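PDB 1ZCH: FMN reductase [NAD(P)H] from Bacillus subtilis, which uses NADH or NADPH in FMN reductase chemistry and also reduces nitroaromatic compounds, quinones, chromates and azo dyes. Local coordinates for residues 86-89 against 90-94. Sequence-based numbering, arbitrary orientation.
Sequences AKIA and LEDLH
K87 and E91 form an i to i+4 salt bridge on helix 84-94, the helix that follows strand 75-82 and packs against the second subunit of the homodimer. The evidence is a separation of 2.7 Å between K87 NZ and E91 OE1, the amine meeting that oxygen from above the carboxylate plane, 42° out of it. With CG anti to the backbone N (chi1 -179°), the lysine chain passes over the same face of the carboxylate, K87 CG lying 3.6 Å from E91 CD, and bends at its third and fourth torsions to bring NZ back to OE1. A water extends the pair: it accepts from K87 NZ at 2.6 Å and donates to D92 OD1. An alanine in place of E91 would probably leave the K87 ammonium without its salt-bridge mate and freer to swing. The backbone beneath starts as a regular alpha helix, L90 N to A86 O and E91 N to K87 O, then widens into a pi-type turn: I88 O takes a bond from L93 N at 3.0 Å, the donor lying almost in line with the C=O though the N-H is bent away from it, and a weak one from D92 N (125° at the hydrogen). Beyond the turn, H94 brings CD2 to 3.0 Å from A89 O, which lies at the ring edge, near its plane, while NE2 bonds to S221 of the second subunit. I88, A89 and L90 also pack on that subunit, against Q190, S221 and Y228 respectively, and within the chain A86, K87 and L90 touch M98.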
ATOM      1  N   ALA A  86       8.896 -10.168  13.066  1.00  8.49           N
ATOM      2  CA  ALA A  86       9.171 -11.440  12.398  1.00  9.32           C
ATOM      3  C   ALA A  86      10.514 -11.962  12.914  1.00 10.60           C
ATOM      4  O   ALA A  86      10.689 -13.164  13.117  1.00 10.36           O
ATOM      5  CB  ALA A  86       9.239 -11.246  10.879  1.00  8.28           C
ATOM      6  N   LYS A  87      11.464 -11.056  13.122  1.00 11.08           N
ATOM      7  CA  LYS A  87      12.774 -11.457  13.625  1.00 11.64           C
ATOM      8  C   LYS A  87      12.602 -12.122  14.987  1.00 11.81           C
ATOM      9  O   LYS A  87      13.196 -13.167  15.261  1.00 12.23           O
ATOM     10  CB  LYS A  87      13.696 -10.248  13.774  1.00 14.18           C
ATOM     11  CG  LYS A  87      15.089 -10.613  14.274  1.00 18.70           C
ATOM     12  CD  LYS A  87      15.819  -9.398  14.804  1.00 24.89           C
ATOM     13  CE  LYS A  87      16.045  -9.501  16.302  1.00 29.45           C
ATOM     14  NZ  LYS A  87      16.965 -10.622  16.649  1.00 30.38           N
ATOM     15  N   ILE A  88      11.795 -11.503  15.844  1.00 10.54           N
ATOM     16  CA  ILE A  88      11.542 -12.044  17.176  1.00 11.45           C
ATOM     17  C   ILE A  88      10.916 -13.429  17.065  1.00 12.10           C
ATOM     18  O   ILE A  88      11.318 -14.367  17.761  1.00 11.05           O
ATOM     19  CB  ILE A  88      10.593 -11.129  17.973  1.00 12.36           C
ATOM     20  CG1 ILE A  88      11.291  -9.797  18.271  1.00 10.51           C
ATOM     21  CG2 ILE A  88      10.142 -11.829  19.258  1.00 11.54           C
ATOM     22  CD1 ILE A  88      10.382  -8.737  18.873  1.00 12.98           C
ATOM     23  N   ALA A  89       9.930 -13.550  16.181  1.00 10.34           N
ATOM     24  CA  ALA A  89       9.243 -14.821  15.977  1.00 11.86           C
ATOM     25  C   ALA A  89      10.183 -15.933  15.519  1.00 12.58           C
ATOM     26  O   ALA A  89      10.160 -17.037  16.060  1.00 12.40           O
ATOM     27  CB  ALA A  89       8.118 -14.643  14.958  1.00 10.04           C
ATOM     28  N   LEU A  90      11.006 -15.649  14.516  1.00 12.22           N
ATOM     29  CA  LEU A  90      11.920 -16.664  14.000  1.00 14.21           C
ATOM     30  C   LEU A  90      13.134 -16.945  14.871  1.00 13.54           C
ATOM     31  O   LEU A  90      13.362 -18.083  15.288  1.00 13.87           O
ATOM     32  CB  LEU A  90      12.400 -16.294  12.594  1.00 14.56           C
ATOM     33  CG  LEU A  90      11.478 -16.680  11.431  1.00 17.07           C
ATOM     34  CD1 LEU A  90      10.206 -15.840  11.462  1.00 17.37           C
ATOM     35  CD2 LEU A  90      12.220 -16.487  10.125  1.00 17.55           C
ATOM     36  N   GLU A  91      13.908 -15.904  15.142  1.00 12.60           N
ATOM     37  CA  GLU A  91      15.129 -16.048  15.920  1.00 14.02           C
ATOM     38  C   GLU A  91      14.955 -16.293  17.410  1.00 14.21           C
ATOM     39  O   GLU A  91      15.569 -17.202  17.970  1.00 14.65           O
ATOM     40  CB  GLU A  91      16.012 -14.813  15.724  1.00 14.63           C
ATOM     41  CG  GLU A  91      16.395 -14.549  14.279  1.00 19.49           C
ATOM     42  CD  GLU A  91      17.371 -13.397  14.143  1.00 22.63           C
ATOM     43  OE1 GLU A  91      17.738 -12.794  15.176  1.00 25.81           O
ATOM     44  OE2 GLU A  91      17.771 -13.092  13.003  1.00 26.25           O
ATOM     45  N   ASP A  92      14.124 -15.484  18.055  1.00 13.03           N
ATOM     46  CA  ASP A  92      13.938 -15.605  19.490  1.00 12.99           C
ATOM     47  C   ASP A  92      12.956 -16.665  19.968  1.00 14.44           C
ATOM     48  O   ASP A  92      13.197 -17.316  20.986  1.00 14.23           O
ATOM     49  CB  ASP A  92      13.550 -14.243  20.070  1.00 13.37           C
ATOM     50  CG  ASP A  92      14.519 -13.144  19.665  1.00 15.80           C
ATOM     51  OD1 ASP A  92      15.691 -13.463  19.365  1.00 15.71           O
ATOM     52  OD2 ASP A  92      14.118 -11.963  19.657  1.00 16.24           O
ATOM     53  N   LEU A  93      11.861 -16.859  19.245  1.00 11.75           N
ATOM     54  CA  LEU A  93      10.872 -17.840  19.678  1.00 12.46           C
ATOM     55  C   LEU A  93      11.008 -19.231  19.063  1.00 11.86           C
ATOM     56  O   LEU A  93      10.448 -20.194  19.588  1.00 13.30           O
ATOM     57  CB  LEU A  93       9.459 -17.305  19.418  1.00 12.90           C
ATOM     58  CG  LEU A  93       9.113 -15.951  20.052  1.00 14.37           C
ATOM     59  CD1 LEU A  93       7.629 -15.650  19.840  1.00 13.48           C
ATOM     60  CD2 LEU A  93       9.435 -15.976  21.538  1.00 14.59           C
ATOM     61  N   HIS A  94      11.750 -19.350  17.968  1.00 12.42           N
ATOM     62  CA  HIS A  94      11.895 -20.651  17.320  1.00 12.54           C
ATOM     63  C   HIS A  94      13.305 -21.003  16.861  1.00 12.82           C
ATOM     64  O   HIS A  94      13.513 -22.021  16.199  1.00 12.22           O
ATOM     65  CB  HIS A  94      10.912 -20.733  16.152  1.00 13.29           C
ATOM     66  CG  HIS A  94       9.483 -20.613  16.579  1.00 13.92           C
ATOM     67  ND1 HIS A  94       8.831 -21.605  17.280  1.00 14.77           N
ATOM     68  CD2 HIS A  94       8.607 -19.585  16.481  1.00 12.26           C
ATOM     69  CE1 HIS A  94       7.616 -21.192  17.596  1.00 13.03           C
ATOM     70  NE2 HIS A  94       7.456 -19.970  17.123  1.00 11.66           N
TER
HETATM   71  O   HOH W   1      17.987 -12.119  18.561  1.00 34.16           O